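Coclaurine N-methyltransferase (Coptis japonica, PDB 6GKV) transfers a methyl group from S-adenosyl-L-methionine to the nitrogen of coclaurine, a tetrahydroisoquinoline, in alkaloid biosynthesis. Local coordinates at residues A[38-43]-A[229-234]; A[33-38]-A[238-243]. All coordinates share one frame; numbering follows the deposited sequence.

Contact 1 (A[38-43]-A[229-234]); sequences WGYKPT and CHKTFA
An aromatic cluster of Tyr40, His230 and Phe233 joins the C-terminal end of helix 21-39 to the loop that leaves strand 221-230 of the Rossmann-type sheet. The backbones come nearest at Gly39 and Phe233, whose CA atoms are 6.1 Å apart. Gly39 CA lies over the centre of the Phe233 ring, 3.4 Å from its centroid and 12° off the normal, a CH-pi contact; a CB on Gly39 would point into this ring. Phe233 CG sits between its backbone N and carbonyl carbon (chi1 53°), which stands the ring up between the helix end on one face and His230 ND1 on the other. Its CE2 edge points at the face of Tyr40, with centroids 5.4 Å apart and planes at 88°. His230 also turns an edge toward the face of Tyr40, in an offset edge-to-face pair. Thr232 OG1 approaches the Tyr40 ring at its edge, 3.7 Å from CE1. With Phe233 cut back to an alanine, Gly39 CA is likely to lose the ring face it lies against and Tyr40 the edge pointed at it. Glu341 OE1 is hydrogen-bonded to both Tyr40 OH and His230 NE2, so one carboxylate oxygen holds both polar ends. Trp342 of strand 342-350 packs edge-to-face with His230, and Gln47 of helix 44-58 touches Thr232 and Phe233.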
ATOM      1  N   TRP A  38       9.266  16.816   6.458  1.00 45.75           N
ATOM      2  CA  TRP A  38       9.982  16.529   5.229  1.00 45.79           C
ATOM      3  C   TRP A  38       9.357  15.316   4.543  1.00 46.56           C
ATOM      4  O   TRP A  38       9.332  15.223   3.315  1.00 39.61           O
ATOM      5  CB  TRP A  38      11.463  16.297   5.556  1.00 45.90           C
ATOM      6  CG  TRP A  38      12.278  15.636   4.496  1.00 42.97           C
ATOM      7  CD1 TRP A  38      13.122  16.248   3.615  1.00 39.31           C
ATOM      8  CD2 TRP A  38      12.359  14.226   4.221  1.00 45.70           C
ATOM      9  NE1 TRP A  38      13.711  15.310   2.797  1.00 44.33           N
ATOM     10  CE2 TRP A  38      13.262  14.062   3.150  1.00 39.44           C
ATOM     11  CE3 TRP A  38      11.727  13.086   4.756  1.00 47.75           C
ATOM     12  CZ2 TRP A  38      13.560  12.805   2.607  1.00 42.42           C
ATOM     13  CZ3 TRP A  38      12.023  11.843   4.218  1.00 40.78           C
ATOM     14  CH2 TRP A  38      12.922  11.711   3.151  1.00 42.00           C
ATOM     15  N   GLY A  39       8.836  14.403   5.355  1.00 51.29           N
ATOM     16  CA  GLY A  39       8.183  13.204   4.864  1.00 58.58           C
ATOM     17  C   GLY A  39       6.785  13.338   4.277  1.00 55.64           C
ATOM     18  O   GLY A  39       6.531  12.831   3.184  1.00 56.59           O
ATOM     19  N   TYR A  40       5.865  13.987   4.988  1.00 51.55           N
ATOM     20  CA  TYR A  40       4.497  14.127   4.473  1.00 46.97           C
ATOM     21  C   TYR A  40       4.448  15.075   3.269  1.00 52.29           C
ATOM     22  O   TYR A  40       5.223  16.031   3.185  1.00 45.64           O
ATOM     23  CB  TYR A  40       3.530  14.603   5.572  1.00 38.93           C
ATOM     24  CG  TYR A  40       3.126  13.491   6.531  1.00 39.49           C
ATOM     25  CD1 TYR A  40       2.452  12.338   6.084  1.00 31.95           C
ATOM     26  CD2 TYR A  40       3.404  13.600   7.885  1.00 30.76           C
ATOM     27  CE1 TYR A  40       2.091  11.317   6.986  1.00 24.28           C
ATOM     28  CE2 TYR A  40       3.049  12.603   8.778  1.00 27.40           C
ATOM     29  CZ  TYR A  40       2.402  11.469   8.338  1.00 32.27           C
ATOM     30  OH  TYR A  40       2.108  10.500   9.285  1.00 31.81           O
ATOM     31  N   LYS A  41       3.535  14.797   2.332  1.00 50.76           N
ATOM     32  CA  LYS A  41       3.414  15.607   1.124  1.00 47.94           C
ATOM     33  C   LYS A  41       2.038  16.263   1.033  1.00 47.88           C
ATOM     34  O   LYS A  41       1.032  15.719   1.498  1.00 45.21           O
ATOM     35  CB  LYS A  41       3.681  14.764  -0.123  1.00 52.97           C
ATOM     36  CG  LYS A  41       5.129  14.297  -0.268  1.00 52.63           C
ATOM     37  CD  LYS A  41       6.085  15.472  -0.351  1.00 50.99           C
ATOM     38  CE  LYS A  41       7.542  15.011  -0.324  1.00 52.50           C
ATOM     39  NZ  LYS A  41       8.532  16.148  -0.298  1.00 48.43           N
ATOM     40  N   PRO A  42       1.982  17.451   0.434  1.00 47.85           N
ATOM     41  CA  PRO A  42       0.689  18.141   0.467  1.00 45.88           C
ATOM     42  C   PRO A  42      -0.374  17.475  -0.427  1.00 52.80           C
ATOM     43  O   PRO A  42      -1.564  17.638  -0.168  1.00 52.16           O
ATOM     44  CB  PRO A  42       1.030  19.569  -0.010  1.00 37.67           C
ATOM     45  CG  PRO A  42       2.381  19.467  -0.661  1.00 43.24           C
ATOM     46  CD  PRO A  42       3.083  18.309  -0.030  1.00 49.05           C
ATOM     47  N   THR A  43       0.033  16.723  -1.440  1.00 52.76           N
ATOM     48  CA  THR A  43      -0.940  15.978  -2.241  1.00 46.39           C
ATOM     49  C   THR A  43      -0.650  14.490  -2.187  1.00 45.67           C
ATOM     50  O   THR A  43       0.510  14.089  -2.114  1.00 43.89           O
ATOM     51  CB  THR A  43      -0.925  16.409  -3.697  1.00 48.43           C
ATOM     52  OG1 THR A  43       0.335  16.057  -4.268  1.00 54.06           O
ATOM     53  CG2 THR A  43      -1.110  17.907  -3.814  1.00 51.24           C
ATOM     54  N   CYS A 229       8.689   0.622  10.386  1.00 40.36           N
ATOM     55  CA  CYS A 229       8.306   1.473   9.260  1.00 32.59           C
ATOM     56  C   CYS A 229       7.816   2.827   9.726  1.00 34.25           C
ATOM     57  O   CYS A 229       7.650   3.050  10.936  1.00 32.17           O
ATOM     58  CB  CYS A 229       7.213   0.798   8.447  1.00 37.55           C
ATOM     59  SG  CYS A 229       5.695   0.670   9.393  1.00 41.60           S
ATOM     60  N   HIS A 230       7.617   3.744   8.778  1.00 28.48           N
ATOM     61  CA  HIS A 230       6.681   4.825   9.018  1.00 42.39           C
ATOM     62  C   HIS A 230       5.394   4.505   8.262  1.00 41.19           C
ATOM     63  O   HIS A 230       5.432   3.947   7.164  1.00 42.78           O
ATOM     64  CB  HIS A 230       7.218   6.186   8.589  1.00 34.54           C
ATOM     65  CG  HIS A 230       6.238   7.292   8.848  1.00 37.40           C
ATOM     66  ND1 HIS A 230       5.323   7.708   7.908  1.00 34.84           N
ATOM     67  CD2 HIS A 230       5.985   8.011   9.974  1.00 32.06           C
ATOM     68  CE1 HIS A 230       4.574   8.672   8.430  1.00 39.55           C
ATOM     69  NE2 HIS A 230       4.956   8.871   9.679  1.00 44.14           N
ATOM     70  N   LYS A 231       4.255   4.858   8.831  1.00 48.50           N
ATOM     71  CA  LYS A 231       2.986   4.386   8.270  1.00 42.42           C
ATOM     72  C   LYS A 231       2.756   4.846   6.827  1.00 44.98           C
ATOM     73  O   LYS A 231       2.098   4.163   6.057  1.00 39.46           O
ATOM     74  CB  LYS A 231       1.819   4.828   9.146  1.00 37.92           C
ATOM     75  CG  LYS A 231       1.451   6.315   9.080  1.00 36.69           C
ATOM     76  CD  LYS A 231       0.128   6.528   9.834  1.00 35.54           C
ATOM     77  CE  LYS A 231      -0.113   7.978  10.211  1.00 36.81           C
ATOM     78  NZ  LYS A 231      -1.126   8.084  11.301  1.00 39.51           N
ATOM     79  N   THR A 232       3.362   5.957   6.427  1.00 48.35           N
ATOM     80  CA  THR A 232       3.069   6.523   5.108  1.00 41.49           C
ATOM     81  C   THR A 232       4.251   6.654   4.148  1.00 49.46           C
ATOM     82  O   THR A 232       4.173   6.197   3.002  1.00 55.51           O
ATOM     83  CB  THR A 232       2.463   7.886   5.288  1.00 38.95           C
ATOM     84  OG1 THR A 232       1.333   7.746   6.146  1.00 47.15           O
ATOM     85  CG2 THR A 232       2.057   8.490   3.953  1.00 32.18           C
ATOM     86  N   PHE A 233       5.335   7.292   4.592  1.00 44.23           N
ATOM     87  CA  PHE A 233       6.446   7.520   3.679  1.00 46.17           C
ATOM     88  C   PHE A 233       7.616   6.579   3.938  1.00 43.50           C
ATOM     89  O   PHE A 233       7.627   5.816   4.905  1.00 46.89           O
ATOM     90  CB  PHE A 233       6.902   8.999   3.692  1.00 49.03           C
ATOM     91  CG  PHE A 233       7.226   9.575   5.063  1.00 54.07           C
ATOM     92  CD1 PHE A 233       8.466   9.369   5.651  1.00 42.06           C
ATOM     93  CD2 PHE A 233       6.320  10.411   5.715  1.00 58.32           C
ATOM     94  CE1 PHE A 233       8.776   9.927   6.888  1.00 42.59           C
ATOM     95  CE2 PHE A 233       6.632  10.978   6.956  1.00 51.96           C
ATOM     96  CZ  PHE A 233       7.858  10.726   7.539  1.00 46.49           C
ATOM     97  N   ALA A 234       8.573   6.584   3.026  1.00 39.39           N
ATOM     98  CA  ALA A 234       9.718   5.699   3.149  1.00 41.43           C
ATOM     99  C   ALA A 234      10.970   6.512   2.875  1.00 44.25           C
ATOM    100  O   ALA A 234      10.903   7.527   2.168  1.00 38.43           O
ATOM    101  CB  ALA A 234       9.603   4.516   2.185  1.00 26.78           C
TER

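Contact 2 (A[33-38]-A[238-243]); sequences ARRLQW and EPLDDD
Helix residues 33-38 face an irregular segment, 238-243, in the loop between strands 235-236 and 257-258; the nearest CA atoms are those of Arg35 and Leu240, 7.3 Å apart. Side chains bridge this distance. Leu240, its CG anti to the carbonyl carbon (chi1 -66°), reaches in among Arg34, Arg35 and Trp38. Its CD2 methyl lies over the five-membered ring of Trp38, 3.5 Å from the centroid and 22° off the normal, a CH-pi contact. Arg35 NH1 lies over the rim of the same Trp38 face, a cation-pi contact within the helix. Leu240 CD2 also sits over the centre of the Arg35 guanidinium, 3.4 Å from CZ, while CD1 lies over the rim of the Arg34 guanidinium. Arg35 NH2 donates to Glu238 O at 3.2 Å, nearly in its own guanidinium plane but tilted from the carbonyl plane. Arg34 NH2 forms a salt bridge with Asp241, 2.6 Å from OD2, and a hydrogen bond to OD1 at 2.8 Å, met on the syn side but well out of the carboxylate plane; the guanidinium and carboxylate planes are 23° apart. Arg34 has a second acidic partner, its NH1 forming a salt bridge with Glu31. Each guanidinium meets an oxygen at its edge through NH2 and takes a leucine methyl over a face; the leucine fills the apolar middle of a surface contact bordered by charge.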
ATOM      1  N   ALA A  33       9.890  15.731  14.517  1.00 42.51           N
ATOM      2  CA  ALA A  33       8.959  16.713  13.968  1.00 43.64           C
ATOM      3  C   ALA A  33       9.391  17.138  12.578  1.00 48.26           C
ATOM      4  O   ALA A  33       8.596  17.150  11.651  1.00 50.82           O
ATOM      5  CB  ALA A  33       8.869  17.927  14.882  1.00 34.16           C
ATOM      6  N   ARG A  34      10.671  17.457  12.433  1.00 51.05           N
ATOM      7  CA  ARG A  34      11.180  17.924  11.152  1.00 51.47           C
ATOM      8  C   ARG A  34      11.220  16.832  10.076  1.00 53.46           C
ATOM      9  O   ARG A  34      11.163  17.149   8.887  1.00 53.58           O
ATOM     10  CB  ARG A  34      12.576  18.507  11.316  1.00 42.61           C
ATOM     11  CG  ARG A  34      12.662  19.841  12.066  1.00 50.15           C
ATOM     12  CD  ARG A  34      14.136  20.278  12.201  1.00 55.11           C
ATOM     13  NE  ARG A  34      14.721  20.584  10.898  1.00 60.18           N
ATOM     14  CZ  ARG A  34      15.833  20.041  10.407  1.00 61.83           C
ATOM     15  NH1 ARG A  34      16.529  19.149  11.106  1.00 66.45           N
ATOM     16  NH2 ARG A  34      16.250  20.403   9.202  1.00 56.30           N
ATOM     17  N   ARG A  35      11.351  15.565  10.478  1.00 50.72           N
ATOM     18  CA  ARG A  35      11.362  14.469   9.508  1.00 48.19           C
ATOM     19  C   ARG A  35       9.934  14.239   9.005  1.00 44.24           C
ATOM     20  O   ARG A  35       9.708  14.063   7.804  1.00 44.09           O
ATOM     21  CB  ARG A  35      11.934  13.178  10.110  1.00 36.92           C
ATOM     22  CG  ARG A  35      12.021  12.019   9.091  1.00 34.65           C
ATOM     23  CD  ARG A  35      13.464  11.759   8.751  1.00 46.44           C
ATOM     24  NE  ARG A  35      13.742  11.932   7.340  1.00 50.42           N
ATOM     25  CZ  ARG A  35      14.965  12.029   6.837  1.00 49.62           C
ATOM     26  NH1 ARG A  35      15.133  12.187   5.529  1.00 46.91           N
ATOM     27  NH2 ARG A  35      16.011  11.970   7.647  1.00 49.12           N
ATOM     28  N   LEU A  36       8.969  14.268   9.921  1.00 41.84           N
ATOM     29  CA  LEU A  36       7.563  14.221   9.534  1.00 41.69           C
ATOM     30  C   LEU A  36       7.235  15.307   8.508  1.00 48.80           C
ATOM     31  O   LEU A  36       6.495  15.084   7.546  1.00 48.66           O
ATOM     32  CB  LEU A  36       6.666  14.371  10.757  1.00 38.07           C
ATOM     33  CG  LEU A  36       6.684  13.183  11.719  1.00 38.06           C
ATOM     34  CD1 LEU A  36       5.539  13.328  12.705  1.00 36.65           C
ATOM     35  CD2 LEU A  36       6.592  11.866  10.972  1.00 38.15           C
ATOM     36  N   GLN A  37       7.809  16.479   8.709  1.00 46.58           N
ATOM     37  CA  GLN A  37       7.500  17.629   7.872  1.00 55.03           C
ATOM     38  C   GLN A  37       8.092  17.430   6.487  1.00 50.15           C
ATOM     39  O   GLN A  37       7.507  17.815   5.479  1.00 53.66           O
ATOM     40  CB  GLN A  37       8.036  18.909   8.520  1.00 62.84           C
ATOM     41  CG  GLN A  37       7.851  20.174   7.713  1.00 77.31           C
ATOM     42  CD  GLN A  37       6.433  20.683   7.751  1.00 96.55           C
ATOM     43  OE1 GLN A  37       5.816  20.764   8.818  1.00105.21           O
ATOM     44  NE2 GLN A  37       5.900  21.036   6.582  1.00 98.59           N
ATOM     45  N   TRP A  38       9.266  16.816   6.458  1.00 45.75           N
ATOM     46  CA  TRP A  38       9.982  16.529   5.229  1.00 45.79           C
ATOM     47  C   TRP A  38       9.357  15.316   4.543  1.00 46.56           C
ATOM     48  O   TRP A  38       9.332  15.223   3.315  1.00 39.61           O
ATOM     49  CB  TRP A  38      11.463  16.297   5.556  1.00 45.90           C
ATOM     50  CG  TRP A  38      12.278  15.636   4.496  1.00 42.97           C
ATOM     51  CD1 TRP A  38      13.122  16.248   3.615  1.00 39.31           C
ATOM     52  CD2 TRP A  38      12.359  14.226   4.221  1.00 45.70           C
ATOM     53  NE1 TRP A  38      13.711  15.310   2.797  1.00 44.33           N
ATOM     54  CE2 TRP A  38      13.262  14.062   3.150  1.00 39.44           C
ATOM     55  CE3 TRP A  38      11.727  13.086   4.756  1.00 47.75           C
ATOM     56  CZ2 TRP A  38      13.560  12.805   2.607  1.00 42.42           C
ATOM     57  CZ3 TRP A  38      12.023  11.843   4.218  1.00 40.78           C
ATOM     58  CH2 TRP A  38      12.922  11.711   3.151  1.00 42.00           C
ATOM     59  N   GLU A 238      19.349   8.881   5.789  1.00 55.69           N
ATOM     60  CA  GLU A 238      20.384   9.889   5.504  1.00 59.69           C
ATOM     61  C   GLU A 238      19.921  11.246   6.033  1.00 56.39           C
ATOM     62  O   GLU A 238      18.740  11.536   5.986  1.00 44.43           O
ATOM     63  CB  GLU A 238      20.662  10.020   3.999  1.00 66.31           C
ATOM     64  CG  GLU A 238      20.847   8.721   3.234  1.00 76.69           C
ATOM     65  CD  GLU A 238      20.752   8.901   1.713  1.00 83.00           C
ATOM     66  OE1 GLU A 238      20.311   9.981   1.257  1.00 77.58           O
ATOM     67  OE2 GLU A 238      21.116   7.953   0.974  1.00 89.03           O
ATOM     68  N   PRO A 239      20.850  12.099   6.512  1.00 62.60           N
ATOM     69  CA  PRO A 239      20.463  13.377   7.148  1.00 59.61           C
ATOM     70  C   PRO A 239      19.542  14.269   6.298  1.00 55.30           C
ATOM     71  O   PRO A 239      19.752  14.360   5.086  1.00 47.79           O
ATOM     72  CB  PRO A 239      21.818  14.072   7.379  1.00 51.77           C
ATOM     73  CG  PRO A 239      22.792  12.944   7.478  1.00 54.52           C
ATOM     74  CD  PRO A 239      22.314  11.897   6.516  1.00 53.25           C
ATOM     75  N   LEU A 240      18.548  14.905   6.929  1.00 56.45           N
ATOM     76  CA  LEU A 240      17.687  15.870   6.240  1.00 62.10           C
ATOM     77  C   LEU A 240      18.525  16.972   5.661  1.00 64.99           C
ATOM     78  O   LEU A 240      18.519  17.243   4.460  1.00 61.48           O
ATOM     79  CB  LEU A 240      16.672  16.501   7.184  1.00 64.66           C
ATOM     80  CG  LEU A 240      15.592  15.630   7.778  1.00 64.75           C
ATOM     81  CD1 LEU A 240      14.904  16.367   8.898  1.00 69.43           C
ATOM     82  CD2 LEU A 240      14.654  15.372   6.681  1.00 63.76           C
ATOM     83  N   ASP A 241      19.230  17.622   6.579  1.00 67.65           N
ATOM     84  CA  ASP A 241      20.157  18.687   6.279  1.00 60.56           C
ATOM     85  C   ASP A 241      21.273  18.643   7.326  1.00 64.55           C
ATOM     86  O   ASP A 241      21.275  17.766   8.192  1.00 58.00           O
ATOM     87  CB  ASP A 241      19.447  20.040   6.271  1.00 54.31           C
ATOM     88  CG  ASP A 241      18.740  20.346   7.583  1.00 52.41           C
ATOM     89  OD1 ASP A 241      18.826  19.553   8.549  1.00 54.53           O
ATOM     90  OD2 ASP A 241      18.098  21.408   7.657  1.00 54.86           O
ATOM     91  N   ASP A 242      22.203  19.593   7.252  1.00 67.85           N
ATOM     92  CA  ASP A 242      23.336  19.641   8.165  1.00 72.95           C
ATOM     93  C   ASP A 242      22.929  19.741   9.636  1.00 70.46           C
ATOM     94  O   ASP A 242      23.629  19.222  10.507  1.00 67.18           O
ATOM     95  CB  ASP A 242      24.243  20.812   7.799  1.00 86.33           C
ATOM     96  CG  ASP A 242      24.887  20.639   6.440  1.00 97.29           C
ATOM     97  OD1 ASP A 242      25.809  19.802   6.331  1.00 96.60           O
ATOM     98  OD2 ASP A 242      24.468  21.328   5.485  1.00101.08           O
ATOM     99  N   ASP A 243      21.798  20.395   9.908  1.00 66.06           N
ATOM    100  CA  ASP A 243      21.303  20.531  11.276  1.00 56.30           C
ATOM    101  C   ASP A 243      20.672  19.247  11.824  1.00 51.21           C
ATOM    102  O   ASP A 243      20.321  19.183  13.001  1.00 57.52           O
ATOM    103  CB  ASP A 243      20.306  21.687  11.374  1.00 63.16           C
ATOM    104  CG  ASP A 243      20.970  23.053  11.201  1.00 77.84           C
ATOM    105  OD1 ASP A 243      21.301  23.425  10.056  1.00 81.98           O
ATOM    106  OD2 ASP A 243      21.173  23.755  12.214  1.00 84.00           O
TER

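How the contacts relate
Contacts 1 and 2 use successive parts of helix 21-39 and share Trp38; their centres are 12 Å apart. Contact 2 ties the helix to the loop after strand 235-236, and contact 1 ties its end to the loop after strand 221-230, so both fasten one N-terminal helix to the methyltransferase fold. They also touch directly: Phe233 CZ of contact 1 is 3.8 Å from Arg35 O, and His230 NE2 is 3.6 Å from Leu36 CD2. Neither reaches the bound N-methylheliamine: the side chains of His230 and Arg35 lie about 9 and 10 Å from it, so neither contact is part of the pocket lining.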